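Side-chain contacts in putative phosphosugar isomerase (Clostridium difficile, PDB 3G68), which probably binds phosphorylated sugars and isomerises them through two SIS domains, although its exact substrate is not established: residues L25-E28 with V29-N33; S170-Y173 with N174-N178; T239-F243 with E244-H248; A253-S256 with D257-I260. All coordinates share one frame; numbering follows the deposited sequence.

Contact 1 of 4, residues L25-E28 with V29-N33; sequences LFNE and VKRTN
Phe-26 and Val-29 lie side by side and point the same way. Val-29 CG1 sits at the ring edge, 3.9 Å from Phe-26 CD1. The Phe-26 and Val-29 side chains both pack on Leu-157 of helix 145-165. A water joins Leu-25 O to Val-29 N, in place of a direct helical bond. Lys-30 N donates to Phe-26 O at 3.1 Å.

Asn-27 comes next, with CG anti to the backbone N (chi1 -164°), and its amide is brought up against Arg-31. Arg-31 NH2 donates to Asn-27 OD1 at 3.1 Å, with amide and guanidinium planes 75° apart. Arg-31 NE also makes a weak, bent bond of 2.9 Å to Asn-27 O. Lys-30 NZ reaches the same OD1 weakly at 3.4 Å, and has a long, weak ion pair with Glu-164. Two cationic side chains thus converge on one amide oxygen.

Glu-28 acts through its backbone. Its O accepts Arg-31 N at 3.0 Å, from above the carbonyl plane. Next in sequence, Val-29 O accepts from both N and OG1 of Thr-32, the latter at 2.7 Å.

This is a helix end running into a further turn, on the way to strand 36-40 of the first parallel sheet.

Contact 2 of 4, residues S170-Y173 with N174-N178; sequences SEKY and NEEIN. With EDO (1,2-ethanediol), chain J.
Tyr-173 and Ile-177 make the tight side of this contact, one helical turn apart. Ile-177 CG1 comes obliquely to the ring, 3.5 Å from Tyr-173 CE1. The tyrosine CG is anti to the backbone N (chi1 177°), and the ring leans toward helix 145-165. There its OH bonds Gln-160 and Arg-163 makes a cation-pi contact. Ile-177 packs on Leu-156 of the same helix.

The frame is a regular alpha helix, the start of helix 170-184. Ile-177 N donates to Tyr-173 O at 2.9 Å, and Asn-174 N to Ser-170 O at 3.1 Å. Asn-178 ND2 adds a second bond to Asn-174 O, from the face opposite to Asn-178 N.

Glu-176 is also firmly held. Lys-172 bends at chi2 (65°) and brings NZ to Glu-176 OE2, a 2.8 Å salt bridge on the anti side, tilted out of the carboxylate plane. That oxygen also pairs with Lys-179, while OE1 bonds Tyr-309.

The loose side begins at Glu-175, whose OE1 stays 4.1 Å from Lys-172 NZ, too far for a salt bridge. At the partly exposed Glu-171, 1,2-ethanediol, probably from the crystallisation liquor, takes Glu-171 N on its O1 at 2.9 Å and also bonds Ser-24 of the second subunit.

Contact 3 of 4, residues T239-F243 with E244-H248; sequences TGYEF and EEFIH
Glu-242 and Glu-245 exchange hydrogen bonds between side chain and backbone. Glu-245 N donates to Glu-242 OE1 at 3.0 Å, on the syn side but tilted out of the carboxylate plane. In return Glu-242 N gives a fairly straight 3.0 Å bond to Glu-245 OE2, which it meets from above the carboxylate plane. Glu-244 N bonds the other oxygen, Glu-242 OE2, also at 3.0 Å. The Glu-242 carboxylate can fold back over these amides because its chain bends at chi2 (-81°). The positive end of the helix dipole probably helps to stabilise its charge. A water gives a further bond to Glu-245 OE2 and a weak one to Gly-240 O.

Backbone bonds start the helix. Phe-246 N reaches Glu-242 O at 3.0 Å. Ile-247 N to Phe-243 O is weak.

Aromatic contacts lie beside the cap. The edge of Phe-246 is turned to the face of Tyr-241, a T-shaped pair with centroids 5.9 Å apart and planes at 78°. Glu-245 OE1 lies at the edge of the tyrosine ring, 3.6 Å from Tyr-241 CD2.

An apolar contact joins Phe-243 CE1 and Ile-247 CD1, at 3.8 Å. Both residues also pack on Met-274 of helix 271-279.

The reciprocal bonds of Glu-242, at the N-cap, and Glu-245 form a capping box, placed where strand 238-242 of the second parallel sheet turns directly into helix 243-250.

Contact 4 of 4, residues A253-S256 with D257-I260; sequences AINS and DSTI
The amide of Asn-255 and the carboxylate of Asp-257 stand 83° apart, so the two flat groups do not stack. Instead the amide works in its own plane. Asp-257 N donates to Asn-255 OD1 at 3.0 Å, in the carbonyl plane, while Asp-257 CB lies 3.5 Å from that oxygen. This is an Asx turn. It is superposed on a type I beta turn from Asn-255 to Ser-258, which leads into strand 258-264.

The beta turn is closed by Ser-258 N, which donates to Asn-255 O at 2.9 Å from above the carbonyl plane. With CG between the backbone N and the carbonyl carbon (chi1 59°), the Asn-255 amide is carried over the turn, where OD1 meets Asp-257 N.

The Ile-254 side chain packs on Trp-281. Its loose approach to Ile-260 is doubtful, since Ile-260 is deposited in two conformers.

Ser-258 ties the turn back to the loop before it. Its hydroxyl is also hydrogen-bonded to Glu-210 OE2, at the start of strand 210-215. On the turn side, Asn-255 N donates an almost straight hydrogen bond to Ser-258 OG, 2.9 Å away with an N-H...O angle of 177°.

Overall arrangement
The four contacts follow one another along the chain without overlap. Contacts 1 and 2 have centres about 18 Å apart and do not touch, but both pack on helix 145-165. Contact 1 leads to the first parallel sheet, and contact 2 also reaches the second subunit. Contacts 3 and 4 lie at strands 238-242 and 258-264 of the second parallel sheet. Their centres are about 14 Å apart, and they meet where Phe-246 CZ lies 4.0 Å from Ile-254 CG1. Contact 4 lies about 49 Å, centre to centre, from contact 1, across the centre of the chain. Both sheets have the strand order 2-1-3-4-5, as expected for a double-SIS protein.

Contact 1 of 4, residues L25-E28 with V29-N33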
loop_
_atom_site.group_PDB
_atom_site.type_symbol
_atom_site.label_atom_id
_atom_site.label_comp_id
_atom_site.label_asym_id
_atom_site.label_seq_id
_atom_site.Cartn_x
_atom_site.Cartn_y
_atom_site.Cartn_z
ATOM N N LEU B 25 1.567 -33.671 -32.713
ATOM C CA LEU B 25 2.053 -33.913 -34.058
ATOM C C LEU B 25 3.111 -35.030 -34.171
ATOM O O LEU B 25 3.027 -35.853 -35.071
ATOM C CB LEU B 25 2.582 -32.619 -34.696
ATOM C CG LEU B 25 2.935 -32.741 -36.179
ATOM C CD1 LEU B 25 1.678 -33.038 -36.979
ATOM C CD2 LEU B 25 3.598 -31.459 -36.668
ATOM N N PHE B 26 4.062 -35.065 -33.241
ATOM C CA PHE B 26 5.164 -36.022 -33.283
ATOM C C PHE B 26 4.988 -37.267 -32.397
ATOM O O PHE B 26 5.930 -38.053 -32.226
ATOM C CB PHE B 26 6.432 -35.283 -32.874
ATOM C CG PHE B 26 6.786 -34.169 -33.818
ATOM C CD1 PHE B 26 7.283 -34.462 -35.091
ATOM C CD2 PHE B 26 6.601 -32.830 -33.464
ATOM C CE1 PHE B 26 7.598 -33.438 -35.995
ATOM C CE2 PHE B 26 6.926 -31.803 -34.377
ATOM C CZ PHE B 26 7.437 -32.119 -35.632
ATOM N N ASN B 27 3.788 -37.459 -31.857
ATOM C CA ASN B 27 3.579 -38.543 -30.916
ATOM C C ASN B 27 3.839 -39.947 -31.456
ATOM O O ASN B 27 4.308 -40.797 -30.709
ATOM C CB ASN B 27 2.172 -38.535 -30.357
ATOM C CG ASN B 27 2.059 -39.410 -29.108
ATOM O OD1 ASN B 27 2.755 -39.189 -28.111
ATOM N ND2 ASN B 27 1.229 -40.413 -29.177
ATOM N N GLU B 28 3.548 -40.162 -32.738
ATOM C CA GLU B 28 3.699 -41.476 -33.379
ATOM C C GLU B 28 5.107 -41.650 -33.935
ATOM O O GLU B 28 5.762 -42.646 -33.666
ATOM C CB GLU B 28 2.666 -41.655 -34.511
ATOM C CG GLU B 28 2.577 -43.085 -35.103
ATOM C CD GLU B 28 1.861 -43.156 -36.446
ATOM O OE1 GLU B 28 1.738 -42.110 -37.122
ATOM O OE2 GLU B 28 1.467 -44.274 -36.868
ATOM N N VAL B 29 5.576 -40.683 -34.718
ATOM C CA VAL B 29 6.909 -40.801 -35.323
ATOM C C VAL B 29 8.033 -40.946 -34.279
ATOM O O VAL B 29 9.020 -41.602 -34.552
ATOM C CB VAL B 29 7.221 -39.641 -36.335
ATOM C CG1 VAL B 29 7.341 -38.307 -35.604
ATOM C CG2 VAL B 29 8.489 -39.957 -37.163
ATOM N N LYS B 30 7.890 -40.345 -33.101
ATOM C CA LYS B 30 8.943 -40.412 -32.066
ATOM C C LYS B 30 9.130 -41.838 -31.541
ATOM O O LYS B 30 10.176 -42.164 -30.979
ATOM C CB LYS B 30 8.605 -39.499 -30.881
ATOM C CG LYS B 30 7.476 -39.990 -29.948
ATOM C CD LYS B 30 7.203 -39.034 -28.786
ATOM C CE LYS B 30 6.131 -39.582 -27.874
ATOM N NZ LYS B 30 5.803 -38.679 -26.746
ATOM N N ARG B 31 8.060 -42.635 -31.664
ATOM C CA ARG B 31 8.012 -44.003 -31.200
ATOM C C ARG B 31 8.624 -45.042 -32.177
ATOM O O ARG B 31 8.856 -46.164 -31.776
ATOM C CB ARG B 31 6.560 -44.389 -30.844
ATOM C CG ARG B 31 5.905 -43.510 -29.779
ATOM C CD ARG B 31 4.404 -43.790 -29.658
ATOM N NE ARG B 31 3.729 -42.836 -28.781
ATOM C CZ ARG B 31 3.738 -42.872 -27.443
ATOM N NH1 ARG B 31 4.391 -43.818 -26.765
ATOM N NH2 ARG B 31 3.080 -41.945 -26.760
ATOM N N THR B 32 8.891 -44.671 -33.433
ATOM C CA THR B 32 9.499 -45.596 -34.402
ATOM C C THR B 32 10.952 -45.945 -34.067
ATOM O O THR B 32 11.598 -45.278 -33.246
ATOM C CB THR B 32 9.464 -45.028 -35.851
ATOM O OG1 THR B 32 10.045 -43.715 -35.888
ATOM C CG2 THR B 32 8.050 -44.949 -36.334
ATOM N N ASN B 33 11.442 -47.024 -34.684
ATOM C CA ASN B 33 12.825 -47.433 -34.523
ATOM C C ASN B 33 13.666 -46.864 -35.662
ATOM O O ASN B 33 13.557 -47.341 -36.795
ATOM C CB ASN B 33 12.940 -48.951 -34.540
ATOM C CG ASN B 33 14.336 -49.418 -34.206
ATOM O OD1 ASN B 33 15.038 -48.795 -33.397
ATOM N ND2 ASN B 33 14.750 -50.518 -34.821
HETATM O O HOH W 1 3.630 -38.487 -35.621
#

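Contact 2 of 4, residues S170-Y173 with N174-N178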
loop_
_atom_site.group_PDB
_atom_site.type_symbol
_atom_site.label_atom_id
_atom_site.label_comp_id
_atom_site.label_asym_id
_atom_site.label_seq_id
_atom_site.Cartn_x
_atom_site.Cartn_y
_atom_site.Cartn_z
ATOM N N SER B 170 13.252 -34.689 -19.625
ATOM C CA SER B 170 12.073 -33.859 -19.862
ATOM C C SER B 170 12.386 -32.396 -19.589
ATOM O O SER B 170 11.894 -31.544 -20.329
ATOM C CB SER B 170 10.860 -34.315 -19.039
ATOM O OG SER B 170 10.450 -35.582 -19.524
ATOM N N GLU B 171 13.176 -32.098 -18.549
ATOM C CA GLU B 171 13.490 -30.706 -18.258
ATOM C C GLU B 171 14.405 -30.114 -19.322
ATOM O O GLU B 171 14.279 -28.942 -19.639
ATOM C CB GLU B 171 14.039 -30.522 -16.842
ATOM C CG GLU B 171 12.936 -30.711 -15.781
ATOM C CD GLU B 171 13.406 -30.493 -14.350
ATOM O OE1 GLU B 171 14.627 -30.326 -14.127
ATOM O OE2 GLU B 171 12.555 -30.511 -13.437
ATOM N N LYS B 172 15.312 -30.934 -19.864
ATOM C CA LYS B 172 16.224 -30.482 -20.923
ATOM C C LYS B 172 15.424 -30.163 -22.181
ATOM O O LYS B 172 15.689 -29.153 -22.803
ATOM C CB LYS B 172 17.330 -31.502 -21.212
ATOM C CG LYS B 172 18.330 -31.075 -22.314
ATOM C CD LYS B 172 19.165 -29.847 -21.931
ATOM C CE LYS B 172 20.170 -29.489 -23.040
ATOM N NZ LYS B 172 20.845 -28.160 -22.822
ATOM N N TYR B 173 14.437 -31.001 -22.523
ATOM C CA TYR B 173 13.497 -30.705 -23.617
ATOM C C TYR B 173 12.866 -29.327 -23.358
ATOM O O TYR B 173 12.939 -28.447 -24.187
ATOM C CB TYR B 173 12.400 -31.779 -23.725
ATOM C CG TYR B 173 11.350 -31.489 -24.790
ATOM C CD1 TYR B 173 10.252 -30.685 -24.512
ATOM C CD2 TYR B 173 11.464 -32.009 -26.070
ATOM C CE1 TYR B 173 9.299 -30.399 -25.488
ATOM C CE2 TYR B 173 10.504 -31.733 -27.049
ATOM C CZ TYR B 173 9.433 -30.917 -26.745
ATOM O OH TYR B 173 8.488 -30.632 -27.720
ATOM N N ASN B 174 12.242 -29.152 -22.204
ATOM C CA ASN B 174 11.638 -27.873 -21.828
ATOM C C ASN B 174 12.615 -26.672 -21.929
ATOM O O ASN B 174 12.267 -25.594 -22.383
ATOM C CB ASN B 174 11.119 -27.959 -20.385
ATOM C CG ASN B 174 10.425 -26.694 -19.960
ATOM O OD1 ASN B 174 10.974 -25.889 -19.199
ATOM N ND2 ASN B 174 9.246 -26.474 -20.508
ATOM N N GLU B 175 13.834 -26.854 -21.470
ATOM C CA GLU B 175 14.830 -25.794 -21.554
ATOM C C GLU B 175 15.116 -25.389 -23.016
ATOM O O GLU B 175 15.258 -24.204 -23.313
ATOM C CB GLU B 175 16.123 -26.243 -20.930
ATOM C CG GLU B 175 17.225 -25.211 -20.991
ATOM C CD GLU B 175 18.487 -25.614 -20.249
ATOM O OE1 GLU B 175 18.571 -26.753 -19.744
ATOM O OE2 GLU B 175 19.415 -24.773 -20.197
ATOM N N GLU B 176 15.265 -26.387 -23.893
ATOM C CA GLU B 176 15.499 -26.124 -25.323
ATOM C C GLU B 176 14.291 -25.446 -25.975
ATOM O O GLU B 176 14.468 -24.506 -26.760
ATOM C CB GLU B 176 15.920 -27.382 -26.067
ATOM C CG GLU B 176 17.263 -27.939 -25.599
ATOM C CD GLU B 176 18.398 -26.920 -25.561
ATOM O OE1 GLU B 176 18.636 -26.230 -26.568
ATOM O OE2 GLU B 176 19.088 -26.830 -24.528
ATOM N N ILE B 177 13.079 -25.881 -25.634
ATOM C CA ILE B 177 11.891 -25.166 -26.141
ATOM C C ILE B 177 11.933 -23.695 -25.716
ATOM O O ILE B 177 11.654 -22.816 -26.518
ATOM C CB ILE B 177 10.588 -25.783 -25.654
ATOM C CG1 ILE B 177 10.410 -27.192 -26.246
ATOM C CG2 ILE B 177 9.410 -24.871 -26.002
ATOM C CD1 ILE B 177 10.455 -27.273 -27.737
ATOM N N ASN B 178 12.301 -23.440 -24.468
ATOM C CA ASN B 178 12.378 -22.065 -23.961
ATOM C C ASN B 178 13.480 -21.216 -24.641
ATOM O O ASN B 178 13.263 -20.036 -24.869
ATOM C CB ASN B 178 12.396 -22.049 -22.440
ATOM C CG ASN B 178 10.977 -22.212 -21.863
ATOM O OD1 ASN B 178 10.160 -21.284 -21.933
ATOM N ND2 ASN B 178 10.670 -23.390 -21.355
HETATM C C1 EDO J . 13.791 -34.147 -15.212
HETATM O O1 EDO J . 13.080 -34.147 -16.457
HETATM C C2 EDO J . 15.256 -33.941 -15.479
HETATM O O2 EDO J . 15.853 -33.262 -14.382
HETATM O O HOH W 2 13.692 -26.847 -17.917
#

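Contact 3 of 4, residues T239-F243 with E244-H248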
loop_
_atom_site.group_PDB
_atom_site.type_symbol
_atom_site.label_atom_id
_atom_site.label_comp_id
_atom_site.label_asym_id
_atom_site.label_seq_id
_atom_site.Cartn_x
_atom_site.Cartn_y
_atom_site.Cartn_z
ATOM N N THR B 239 24.676 -15.053 -55.102
ATOM C CA THR B 239 25.208 -16.320 -54.625
ATOM C C THR B 239 25.637 -16.185 -53.172
ATOM O O THR B 239 26.146 -15.145 -52.763
ATOM C CB THR B 239 26.375 -16.764 -55.501
ATOM O OG1 THR B 239 25.922 -16.805 -56.862
ATOM C CG2 THR B 239 26.847 -18.159 -55.095
ATOM N N GLY B 240 25.423 -17.245 -52.388
ATOM C CA GLY B 240 25.813 -17.290 -50.963
ATOM C C GLY B 240 27.002 -18.203 -50.786
ATOM O O GLY B 240 27.118 -19.214 -51.497
ATOM N N TYR B 241 27.892 -17.856 -49.855
ATOM C CA TYR B 241 29.121 -18.620 -49.604
ATOM C C TYR B 241 29.434 -18.705 -48.127
ATOM O O TYR B 241 29.200 -17.743 -47.382
ATOM C CB TYR B 241 30.332 -17.877 -50.202
ATOM C CG TYR B 241 30.229 -17.610 -51.683
ATOM C CD1 TYR B 241 29.586 -16.462 -52.150
ATOM C CD2 TYR B 241 30.735 -18.491 -52.606
ATOM C CE1 TYR B 241 29.476 -16.192 -53.499
ATOM C CE2 TYR B 241 30.618 -18.234 -53.993
ATOM C CZ TYR B 241 29.972 -17.075 -54.416
ATOM O OH TYR B 241 29.846 -16.802 -55.741
ATOM N N GLU B 242 29.984 -19.844 -47.696
ATOM C CA GLU B 242 30.562 -19.922 -46.340
ATOM C C GLU B 242 31.902 -19.125 -46.408
ATOM O O GLU B 242 32.517 -19.002 -47.477
ATOM C CB GLU B 242 30.690 -21.390 -45.884
ATOM C CG GLU B 242 31.369 -21.644 -44.501
ATOM C CD GLU B 242 32.883 -21.622 -44.563
ATOM O OE1 GLU B 242 33.432 -21.958 -45.624
ATOM O OE2 GLU B 242 33.537 -21.246 -43.570
ATOM N N PHE B 243 32.343 -18.584 -45.271
ATOM C CA PHE B 243 33.524 -17.715 -45.172
ATOM C C PHE B 243 34.804 -18.290 -45.784
ATOM O O PHE B 243 35.453 -17.655 -46.623
ATOM C CB PHE B 243 33.772 -17.378 -43.686
ATOM C CG PHE B 243 34.743 -16.277 -43.459
ATOM C CD1 PHE B 243 36.100 -16.541 -43.363
ATOM C CD2 PHE B 243 34.314 -14.969 -43.330
ATOM C CE1 PHE B 243 37.020 -15.507 -43.157
ATOM C CE2 PHE B 243 35.237 -13.935 -43.106
ATOM C CZ PHE B 243 36.590 -14.220 -43.027
ATOM N N GLU B 244 35.163 -19.488 -45.344
ATOM C CA GLU B 244 36.342 -20.171 -45.887
ATOM C C GLU B 244 36.280 -20.417 -47.387
ATOM O O GLU B 244 37.281 -20.180 -48.067
ATOM C CB GLU B 244 36.646 -21.475 -45.162
ATOM C CG GLU B 244 37.727 -21.352 -44.118
ATOM C CD GLU B 244 39.079 -21.095 -44.706
ATOM O OE1 GLU B 244 39.849 -20.388 -44.047
ATOM O OE2 GLU B 244 39.381 -21.559 -45.827
ATOM N N GLU B 245 35.138 -20.889 -47.888
ATOM C CA GLU B 245 35.012 -21.164 -49.319
ATOM C C GLU B 245 35.130 -19.894 -50.155
ATOM O O GLU B 245 35.691 -19.929 -51.255
ATOM C CB GLU B 245 33.747 -21.949 -49.690
ATOM C CG GLU B 245 32.433 -21.238 -49.477
ATOM C CD GLU B 245 31.286 -21.746 -50.340
ATOM O OE1 GLU B 245 31.464 -21.878 -51.578
ATOM O OE2 GLU B 245 30.185 -21.937 -49.773
ATOM N N PHE B 246 34.659 -18.763 -49.627
ATOM C CA PHE B 246 34.807 -17.497 -50.340
ATOM C C PHE B 246 36.299 -17.188 -50.550
ATOM O O PHE B 246 36.706 -16.688 -51.583
ATOM C CB PHE B 246 34.133 -16.363 -49.579
ATOM C CG PHE B 246 34.222 -15.046 -50.267
ATOM C CD1 PHE B 246 35.308 -14.203 -50.049
ATOM C CD2 PHE B 246 33.202 -14.629 -51.129
ATOM C CE1 PHE B 246 35.372 -12.981 -50.668
ATOM C CE2 PHE B 246 33.253 -13.405 -51.775
ATOM C CZ PHE B 246 34.333 -12.561 -51.539
ATOM N N ILE B 247 37.110 -17.507 -49.561
ATOM C CA ILE B 247 38.560 -17.284 -49.653
ATOM C C ILE B 247 39.167 -18.122 -50.778
ATOM O O ILE B 247 40.115 -17.697 -51.418
ATOM C CB ILE B 247 39.278 -17.585 -48.291
ATOM C CG1 ILE B 247 38.735 -16.664 -47.199
ATOM C CG2 ILE B 247 40.792 -17.387 -48.396
ATOM C CD1 ILE B 247 39.221 -17.020 -45.797
ATOM N N HIS B 248 38.606 -19.299 -51.036
ATOM C CA HIS B 248 39.102 -20.166 -52.099
ATOM C C HIS B 248 38.629 -19.736 -53.505
ATOM O O HIS B 248 37.893 -20.464 -54.174
ATOM C CB HIS B 248 38.760 -21.621 -51.791
ATOM C CG HIS B 248 39.634 -22.220 -50.735
ATOM N ND1 HIS B 248 40.724 -23.007 -51.039
ATOM C CD2 HIS B 248 39.598 -22.128 -49.385
ATOM C CE1 HIS B 248 41.312 -23.384 -49.918
ATOM N NE2 HIS B 248 40.649 -22.868 -48.901
HETATM O O HOH W 3 28.142 -22.449 -51.412
#

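Contact 4 of 4, residues A253-S256 with D257-I260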
loop_
_atom_site.group_PDB
_atom_site.type_symbol
_atom_site.label_atom_id
_atom_site.label_comp_id
_atom_site.label_asym_id
_atom_site.label_seq_id
_atom_site.Cartn_x
_atom_site.Cartn_y
_atom_site.Cartn_z
ATOM N N ALA B 253 36.512 -12.302 -58.366
ATOM C CA ALA B 253 35.437 -11.667 -59.119
ATOM C C ALA B 253 34.856 -10.397 -58.478
ATOM O O ALA B 253 33.914 -9.828 -59.030
ATOM C CB ALA B 253 34.291 -12.690 -59.389
ATOM N N ILE B 254 35.421 -9.909 -57.382
ATOM C CA ILE B 254 34.871 -8.716 -56.709
ATOM C C ILE B 254 35.355 -7.461 -57.434
ATOM O O ILE B 254 36.561 -7.338 -57.773
ATOM C CB ILE B 254 35.227 -8.704 -55.214
ATOM C CG1 ILE B 254 34.644 -9.941 -54.497
ATOM C CG2 ILE B 254 34.795 -7.399 -54.515
ATOM C CD1 ILE B 254 33.098 -10.176 -54.577
ATOM N N ASN B 255 34.421 -6.547 -57.712
ATOM C CA ASN B 255 34.750 -5.258 -58.335
ATOM C C ASN B 255 33.882 -4.156 -57.744
ATOM O O ASN B 255 33.076 -4.429 -56.836
ATOM C CB ASN B 255 34.695 -5.341 -59.866
ATOM C CG ASN B 255 33.355 -5.753 -60.360
ATOM O OD1 ASN B 255 32.384 -5.089 -60.061
ATOM N ND2 ASN B 255 33.288 -6.868 -61.118
ATOM N N SER B 256 34.050 -2.917 -58.207
ATOM C CA SER B 256 33.371 -1.799 -57.554
ATOM C C SER B 256 31.841 -1.823 -57.703
ATOM O O SER B 256 31.111 -1.097 -56.986
ATOM C CB SER B 256 33.969 -0.467 -58.026
ATOM O OG SER B 256 33.537 -0.240 -59.343
ATOM N N ASP B 257 31.348 -2.604 -58.646
ATOM C CA ASP B 257 29.900 -2.805 -58.812
ATOM C C ASP B 257 29.335 -3.989 -57.989
ATOM O O ASP B 257 28.126 -4.277 -58.093
ATOM C CB ASP B 257 29.548 -3.033 -60.294
ATOM C CG ASP B 257 29.533 -1.754 -61.139
ATOM O OD1 ASP B 257 29.446 -0.610 -60.614
ATOM O OD2 ASP B 257 29.560 -1.934 -62.373
ATOM N N SER B 258 30.176 -4.685 -57.208
ATOM C CA SER B 258 29.739 -5.802 -56.379
ATOM C C SER B 258 29.129 -5.298 -55.061
ATOM O O SER B 258 29.653 -4.332 -54.441
ATOM C CB SER B 258 30.933 -6.696 -55.971
ATOM O OG SER B 258 31.623 -7.221 -57.097
ATOM N N THR B 259 28.053 -5.958 -54.649
ATOM C CA THR B 259 27.424 -5.777 -53.349
ATOM C C THR B 259 27.702 -7.039 -52.546
ATOM O O THR B 259 27.504 -8.175 -53.053
ATOM C CB THR B 259 25.939 -5.532 -53.467
ATOM O OG1 THR B 259 25.715 -4.309 -54.191
ATOM C CG2 THR B 259 25.297 -5.422 -52.055
ATOM N N ILE B 260 28.106 -6.850 -51.290
ATOM C CA ILE B 260 28.406 -7.977 -50.380
ATOM C C ILE B 260 27.759 -7.762 -49.026
ATOM O O ILE B 260 27.859 -6.685 -48.427
ATOM C CB ILE B 260 29.925 -8.258 -50.117
ATOM C CG1 ILE B 260 30.728 -8.315 -51.409
ATOM C CG2 ILE B 260 30.098 -9.592 -49.374
ATOM C CD1 ILE B 260 31.063 -6.987 -51.938
#